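Local coordinates for protein diaminopimelate decarboxylase (Aquifex aeolicus, PDB 2P3E) that probably catalyses the pyridoxal 5'-phosphate-dependent decarboxylation of meso-diaminopimelate to L-lysine, the last step of lysine biosynthesis, as a homodimer, at residues 72-75 against 76-80; 132-135 against 136-140; 210-213 against 214-217. All blocks are in the same frame, centred on the assembly; numbering follows the deposited sequence.

Contact 1: residues 72-75 against 76-80; sequences LVKL and LGELG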
loop_
_atom_site.group_PDB
_atom_site.type_symbol
_atom_site.label_atom_id
_atom_site.label_comp_id
_atom_site.label_asym_id
_atom_site.label_seq_id
_atom_site.Cartn_x
_atom_site.Cartn_y
_atom_site.Cartn_z
ATOM N N LEU B 72 12.611 13.324 10.433
ATOM C CA LEU B 72 12.371 14.341 9.416
ATOM C C LEU B 72 11.369 15.388 9.912
ATOM O O LEU B 72 11.534 16.589 9.647
ATOM C CB LEU B 72 11.899 13.699 8.105
ATOM C CG LEU B 72 12.871 12.689 7.457
ATOM C CD1 LEU B 72 12.268 12.069 6.188
ATOM C CD2 LEU B 72 14.238 13.339 7.130
ATOM N N VAL B 73 10.337 14.934 10.622
ATOM C CA VAL B 73 9.351 15.836 11.193
ATOM C C VAL B 73 10.007 16.719 12.264
ATOM O O VAL B 73 9.747 17.919 12.306
ATOM C CB VAL B 73 8.110 15.092 11.743
ATOM C CG1 VAL B 73 7.104 16.095 12.333
ATOM C CG2 VAL B 73 7.434 14.257 10.605
ATOM N N LYS B 74 10.871 16.125 13.089
ATOM C CA LYS B 74 11.620 16.897 14.109
ATOM C C LYS B 74 12.474 17.984 13.485
ATOM O O LYS B 74 12.504 19.116 13.983
ATOM C CB LYS B 74 12.468 15.985 15.011
ATOM C CG LYS B 74 13.180 16.775 16.148
ATOM C CD LYS B 74 13.698 15.836 17.206
ATOM C CE LYS B 74 13.926 16.573 18.523
ATOM N NZ LYS B 74 12.608 16.742 19.266
ATOM N N LEU B 75 13.147 17.645 12.395
ATOM C CA LEU B 75 13.951 18.575 11.615
ATOM C C LEU B 75 13.186 19.864 11.236
ATOM O O LEU B 75 13.693 20.992 11.397
ATOM C CB LEU B 75 14.453 17.844 10.360
ATOM C CG LEU B 75 15.751 18.238 9.665
ATOM C CD1 LEU B 75 16.954 17.863 10.537
ATOM C CD2 LEU B 75 15.889 17.567 8.307
ATOM N N LEU B 76 11.969 19.689 10.725
ATOM C CA LEU B 76 11.086 20.805 10.368
ATOM C C LEU B 76 10.564 21.528 11.600
ATOM O O LEU B 76 10.550 22.764 11.640
ATOM C CB LEU B 76 9.912 20.299 9.497
ATOM C CG LEU B 76 10.378 19.799 8.117
ATOM C CD1 LEU B 76 9.335 18.875 7.473
ATOM C CD2 LEU B 76 10.706 20.971 7.204
ATOM N N GLY B 77 10.150 20.769 12.610
ATOM C CA GLY B 77 9.697 21.345 13.883
ATOM C C GLY B 77 10.726 22.279 14.515
ATOM O O GLY B 77 10.366 23.299 15.102
ATOM N N GLU B 78 12.001 21.933 14.379
ATOM C CA GLU B 78 13.102 22.754 14.931
ATOM C C GLU B 78 13.279 24.062 14.159
ATOM O O GLU B 78 13.827 25.043 14.692
ATOM C CB GLU B 78 14.416 21.963 14.956
ATOM C CG GLU B 78 14.451 20.808 15.973
ATOM C CD GLU B 78 14.868 21.262 17.382
ATOM O OE1 GLU B 78 14.974 22.494 17.602
ATOM O OE2 GLU B 78 15.077 20.391 18.271
ATOM N N LEU B 79 12.801 24.080 12.915
ATOM C CA LEU B 79 12.798 25.297 12.109
ATOM C C LEU B 79 11.586 26.202 12.332
ATOM O O LEU B 79 11.512 27.291 11.758
ATOM C CB LEU B 79 12.956 24.976 10.624
ATOM C CG LEU B 79 14.215 24.207 10.232
ATOM C CD1 LEU B 79 14.141 23.779 8.763
ATOM C CD2 LEU B 79 15.492 25.009 10.513
ATOM N N GLY B 80 10.646 25.737 13.145
ATOM C CA GLY B 80 9.429 26.483 13.462
ATOM C C GLY B 80 8.236 26.024 12.632
ATOM O O GLY B 80 7.231 26.720 12.562
HETATM O O HOH W 1 12.482 19.529 18.962
#

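Contact 2: residues 132-135 against 136-140; sequences RQEL and DVLNE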
loop_
_atom_site.group_PDB
_atom_site.type_symbol
_atom_site.label_atom_id
_atom_site.label_comp_id
_atom_site.label_asym_id
_atom_site.label_seq_id
_atom_site.Cartn_x
_atom_site.Cartn_y
_atom_site.Cartn_z
ATOM N N ARG B 132 -21.117 18.769 8.735
ATOM C CA ARG B 132 -21.968 19.302 9.789
ATOM C C ARG B 132 -22.111 18.339 10.975
ATOM O O ARG B 132 -22.192 18.767 12.126
ATOM C CB ARG B 132 -23.350 19.610 9.232
ATOM C CG ARG B 132 -24.218 20.381 10.219
ATOM C CD ARG B 132 -25.484 20.891 9.565
ATOM N NE ARG B 132 -25.228 22.016 8.660
ATOM C CZ ARG B 132 -26.161 22.882 8.275
ATOM N NH1 ARG B 132 -27.407 22.761 8.723
ATOM N NH2 ARG B 132 -25.847 23.875 7.454
ATOM N N GLN B 133 -22.174 17.037 10.693
ATOM C CA GLN B 133 -22.225 16.052 11.762
ATOM C C GLN B 133 -20.956 16.122 12.628
ATOM O O GLN B 133 -21.029 16.032 13.860
ATOM C CB GLN B 133 -22.469 14.651 11.198
ATOM C CG GLN B 133 -22.762 13.624 12.269
ATOM C CD GLN B 133 -23.288 12.319 11.718
ATOM O OE1 GLN B 133 -23.092 11.994 10.543
ATOM N NE2 GLN B 133 -23.979 11.561 12.571
ATOM N N GLU B 134 -19.812 16.334 11.975
ATOM C CA GLU B 134 -18.541 16.568 12.653
ATOM C C GLU B 134 -18.600 17.786 13.581
ATOM O O GLU B 134 -18.044 17.745 14.662
ATOM C CB GLU B 134 -17.377 16.694 11.648
ATOM C CG GLU B 134 -15.999 16.929 12.303
ATOM C CD GLU B 134 -14.875 17.201 11.304
ATOM O OE1 GLU B 134 -15.047 16.883 10.106
ATOM O OE2 GLU B 134 -13.822 17.757 11.719
ATOM N N LEU B 135 -19.261 18.862 13.151
ATOM C CA LEU B 135 -19.517 20.005 14.041
ATOM C C LEU B 135 -20.217 19.579 15.358
ATOM O O LEU B 135 -19.778 19.951 16.435
ATOM C CB LEU B 135 -20.329 21.091 13.319
ATOM C CG LEU B 135 -19.659 21.844 12.151
ATOM C CD1 LEU B 135 -20.685 22.664 11.367
ATOM C CD2 LEU B 135 -18.564 22.734 12.663
ATOM N N ASP B 136 -21.284 18.796 15.235
ATOM C CA ASP B 136 -22.077 18.299 16.364
ATOM C C ASP B 136 -21.246 17.395 17.278
ATOM O O ASP B 136 -21.272 17.535 18.517
ATOM C CB ASP B 136 -23.284 17.518 15.830
ATOM C CG ASP B 136 -24.327 18.411 15.200
ATOM O OD1 ASP B 136 -24.443 19.573 15.618
ATOM O OD2 ASP B 136 -25.042 17.951 14.283
ATOM N N VAL B 137 -20.502 16.482 16.650
ATOM C CA VAL B 137 -19.603 15.557 17.349
ATOM C C VAL B 137 -18.503 16.286 18.104
ATOM O O VAL B 137 -18.305 16.034 19.302
ATOM C CB VAL B 137 -18.994 14.500 16.382
ATOM C CG1 VAL B 137 -17.914 13.673 17.096
ATOM C CG2 VAL B 137 -20.081 13.602 15.818
ATOM N N LEU B 138 -17.788 17.189 17.416
ATOM C CA LEU B 138 -16.767 18.016 18.056
ATOM C C LEU B 138 -17.329 18.837 19.209
ATOM O O LEU B 138 -16.681 18.994 20.251
ATOM C CB LEU B 138 -16.138 18.989 17.053
ATOM C CG LEU B 138 -14.815 18.701 16.367
ATOM C CD1 LEU B 138 -14.451 19.951 15.560
ATOM C CD2 LEU B 138 -13.703 18.349 17.357
ATOM N N ASN B 139 -18.523 19.385 19.003
ATOM C CA ASN B 139 -19.185 20.184 20.038
ATOM C C ASN B 139 -19.507 19.310 21.264
ATOM O O ASN B 139 -19.300 19.727 22.406
ATOM C CB ASN B 139 -20.456 20.824 19.477
ATOM C CG ASN B 139 -21.134 21.759 20.469
ATOM O OD1 ASN B 139 -20.551 22.750 20.915
ATOM N ND2 ASN B 139 -22.382 21.447 20.809
ATOM N N GLU B 140 -20.008 18.103 21.011
ATOM C CA GLU B 140 -20.335 17.159 22.091
ATOM C C GLU B 140 -19.091 16.780 22.893
ATOM O O GLU B 140 -19.108 16.816 24.132
ATOM C CB GLU B 140 -21.052 15.922 21.536
ATOM C CG GLU B 140 -21.512 14.908 22.610
ATOM C CD GLU B 140 -22.696 14.051 22.157
ATOM O OE1 GLU B 140 -22.809 13.753 20.941
#

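Contact 3: residues 210-213 against 214-217; sequences LDIS and PYRE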
loop_
_atom_site.group_PDB
_atom_site.type_symbol
_atom_site.label_atom_id
_atom_site.label_comp_id
_atom_site.label_asym_id
_atom_site.label_seq_id
_atom_site.Cartn_x
_atom_site.Cartn_y
_atom_site.Cartn_z
ATOM N N LEU B 210 1.342 22.536 -10.941
ATOM C CA LEU B 210 2.496 23.189 -11.574
ATOM C C LEU B 210 2.225 24.598 -12.112
ATOM O O LEU B 210 3.065 25.483 -11.963
ATOM C CB LEU B 210 3.089 22.303 -12.667
ATOM C CG LEU B 210 3.762 21.036 -12.128
ATOM C CD1 LEU B 210 4.225 20.149 -13.303
ATOM C CD2 LEU B 210 4.935 21.374 -11.182
ATOM N N ASP B 211 1.041 24.785 -12.735
ATOM C CA ASP B 211 0.517 26.091 -13.091
ATOM C C ASP B 211 -0.336 26.603 -11.923
ATOM O O ASP B 211 -1.428 26.113 -11.679
ATOM C CB ASP B 211 -0.308 25.981 -14.380
ATOM C CG ASP B 211 -1.156 27.215 -14.651
ATOM O OD1 ASP B 211 -0.860 28.298 -14.107
ATOM O OD2 ASP B 211 -2.137 27.096 -15.422
ATOM N N ILE B 212 0.170 27.606 -11.221
ATOM C CA ILE B 212 -0.461 28.087 -9.979
ATOM C C ILE B 212 -1.649 29.034 -10.187
ATOM O O ILE B 212 -2.269 29.479 -9.216
ATOM C CB ILE B 212 0.578 28.715 -9.017
ATOM C CG1 ILE B 212 1.358 29.838 -9.697
ATOM C CG2 ILE B 212 1.552 27.636 -8.515
ATOM C CD1 ILE B 212 2.098 30.753 -8.731
ATOM N N SER B 213 -1.987 29.302 -11.452
ATOM C CA SER B 213 -3.106 30.204 -11.824
ATOM C C SER B 213 -4.387 30.033 -10.998
ATOM O O SER B 213 -4.943 31.034 -10.557
ATOM C CB SER B 213 -3.444 30.088 -13.328
ATOM O OG SER B 213 -2.366 30.551 -14.120
ATOM N N PRO B 214 -4.859 28.774 -10.784
ATOM C CA PRO B 214 -6.099 28.538 -10.015
ATOM C C PRO B 214 -6.084 29.035 -8.579
ATOM O O PRO B 214 -7.151 29.255 -8.006
ATOM C CB PRO B 214 -6.242 27.007 -10.012
ATOM C CG PRO B 214 -5.436 26.541 -11.156
ATOM C CD PRO B 214 -4.299 27.511 -11.302
ATOM N N TYR B 215 -4.904 29.215 -7.991
ATOM C CA TYR B 215 -4.837 29.741 -6.633
ATOM C C TYR B 215 -5.459 31.137 -6.514
ATOM O O TYR B 215 -6.037 31.462 -5.484
ATOM C CB TYR B 215 -3.407 29.756 -6.114
ATOM C CG TYR B 215 -2.905 28.393 -5.627
ATOM C CD1 TYR B 215 -3.190 27.936 -4.321
ATOM C CD2 TYR B 215 -2.133 27.595 -6.453
ATOM C CE1 TYR B 215 -2.711 26.669 -3.866
ATOM C CE2 TYR B 215 -1.650 26.349 -6.028
ATOM C CZ TYR B 215 -1.944 25.884 -4.739
ATOM O OH TYR B 215 -1.443 24.642 -4.352
ATOM N N ARG B 216 -5.327 31.962 -7.551
ATOM C CA ARG B 216 -5.862 33.323 -7.481
ATOM C C ARG B 216 -7.379 33.296 -7.245
ATOM O O ARG B 216 -7.839 33.832 -6.247
ATOM C CB ARG B 216 -5.491 34.163 -8.715
ATOM C CG ARG B 216 -5.568 35.679 -8.448
ATOM C CD ARG B 216 -5.926 36.512 -9.698
ATOM N NE ARG B 216 -7.223 36.123 -10.247
ATOM C CZ ARG B 216 -8.405 36.539 -9.795
ATOM N NH1 ARG B 216 -8.499 37.400 -8.777
ATOM N NH2 ARG B 216 -9.507 36.074 -10.362
ATOM N N GLU B 217 -8.130 32.634 -8.132
ATOM C CA GLU B 217 -9.595 32.581 -8.029
ATOM C C GLU B 217 -10.020 31.904 -6.738
ATOM O O GLU B 217 -10.949 32.360 -6.073
ATOM C CB GLU B 217 -10.246 31.862 -9.231
ATOM C CG GLU B 217 -11.802 31.842 -9.159
ATOM C CD GLU B 217 -12.472 31.129 -10.336
ATOM O OE1 GLU B 217 -11.772 30.533 -11.184
ATOM O OE2 GLU B 217 -13.729 31.169 -10.405
HETATM O O HOH W 2 -7.309 31.951 -11.029
#

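Contact 1: residues 72-75 against 76-80
Lys-74 and Glu-78 sit one helical turn apart and run side by side, pointing the same way, but their charged ends do not meet directly: Lys-74 NZ is 4.5 Å from Glu-78 OE2, too far for a salt bridge. A water fills the gap. It accepts from Lys-74 NZ at 2.8 Å and donates a weak bond to Glu-78 OE2. With CG beside its own backbone N (chi1 -69°), Glu-78 sets CG 3.3 Å from Lys-74 O, and the bend at chi2 then turns the carboxylate toward the water. That same carbonyl is taken by Glu-78 N at 2.9 Å, while Gly-77 N bonds Val-73 O at 2.9 Å and Leu-76 N makes a weaker bond to Leu-72 O. Leu-75 O is met differently: no amide of 76-80 bonds it, and Leu-79 CG lies 3.5 Å away. In the last turn Leu-79 N bonds Leu-76 O. A Schellman motif follows, with Gly-80 at positive phi (99°) and Gly-80 N to Gly-77 O as one of its bonds; Gly-77 O also receives a weak bond from Arg-103 NH2. This is the end of helix 70-78 in the beta-alpha-beta unit between strands 59-63 and 82-85, where Leu-76 packs inward on Tyr-62, Ile-44 and Ile-284. Helical bonding thus gives way to capping bonds, and the exposed Lys-74/Glu-78 pair is linked through water, weakly on the glutamate side, without direct ion pairing.

Contact 2: residues 132-135 against 136-140
Gln-133 and Val-137 stand one above the other on the same side of the helix, the CG of Gln-133 passing 4.4 Å from CG2 of Val-137. The valine is turned with CG2 beside its own backbone N, and this brings the methyl to 3.3 Å from Gln-133 O, the carbonyl that Val-137 N also binds. The amide end of Gln-133 does not turn back along the helix: its OE1 accepts from Leu-298 N of the second subunit, and Arg-365 of that subunit packs on both Gln-133 and Val-137, making this flank part of the dimer interface. Glu-134 and Leu-138 form the next pair round. Their ends barely approach, since Glu-134 is stretched out (chi1 -179°, chi2 -174°) and its carboxylate is held by Lys-111 through OE2 and by Glu-130 N through OE1, whereas Leu-138 lays its CB 3.3 Å from Glu-134 O. All this belongs to the start of helix 132-145, which follows strand 126-129 in a beta-alpha-beta unit of the barrel; Leu-135 and Leu-138 face that strand and pack on Val-129. On another flank, Asp-136 and Arg-132 are a turn apart without pairing, Asp-136 OD2 being 6.9 Å from Arg-132 NE. Asp-136 instead gives OD1 to Tyr-189 OH, with its CB 3.3 Å from Gln-133 O. Of the Asn-139 side chain, CB is the part that meets the preceding turn, 3.2 Å from Leu-135 O, the carbonyl that Asn-139 N also bonds; the amide extends away so that OD1 accepts from Asn-195 N.

Contact 3: residues 210-213 against 214-217
Between Ile-212 and Tyr-215 the backbone turns tightly into helix 214-231, Tyr-215 N bonding Ile-212 O at 2.9 Å and Arg-216 N bonding Ser-213 O at 3.2 Å, both bonds reaching back three residues, as in a tight turn at the start of a helix. The side chain of Tyr-215 folds back over this turn. With CG beside its own backbone N (chi1 -79°), the ring presents its CD2 edge to Ile-212: the CA of Ile-212 lies in the ring plane at that edge, and CB comes within 3.9 Å of Tyr-215 CD2. Ile-212 O is near the same edge, so one residue supplies both an apolar contact and a bonded carbonyl. The far end of the tyrosine is held by Gly-243, whose carbonyl O takes the OH, and Leu-261 and Leu-264 of helix 258-269 pack against the residue.

On the outer side, Asp-211 caps the turn. Its OD1 accepts twice from Ser-213: the hydroxyl OG donates at 2.7 Å onto the syn lone pair, while the backbone N comes from above the carboxylate plane at 3.1 Å. Pro-214 CD lies 3.4 Å from Ser-213 CB, a close approach that follows from the proline ring being linked directly to the serine. A proline has no N-H to offer, and its nitrogen lies beside Ile-212 O without bonding. Water also enters the first turn, donating to Ser-213 O at 2.6 Å and accepting from Glu-217 N.

The two donors from Ser-213, and perhaps the nearby helix start, would be expected to favour the charged form of Asp-211, while the buried tyrosine ties this turn to the segment containing Gly-244, a probable cofactor-binding residue.

In the fold
All three contacts belong to the pyridoxal-binding domain, a TIM-barrel unit, and follow one another along the chain without touching. Contacts 1 and 2 have centres 32 Å apart and contacts 2 and 3, 33 Å, with nearest atoms about 21 Å apart in both cases; contacts 1 and 3 come closer, about 17 Å between nearest atoms. Contact 3 lies nearest the probable cofactor site, its Tyr-215 side chain being about 3 Å from Gly-244 (nearest atoms). From contact 1, the Leu-76 side chain is about 8 Å from Gly-281, and that of Val-73 about 10 Å from Lys-65, the probable cofactor-bearing lysine, unmodified in this structure. Contact 2, away from these sites, instead meets the second subunit.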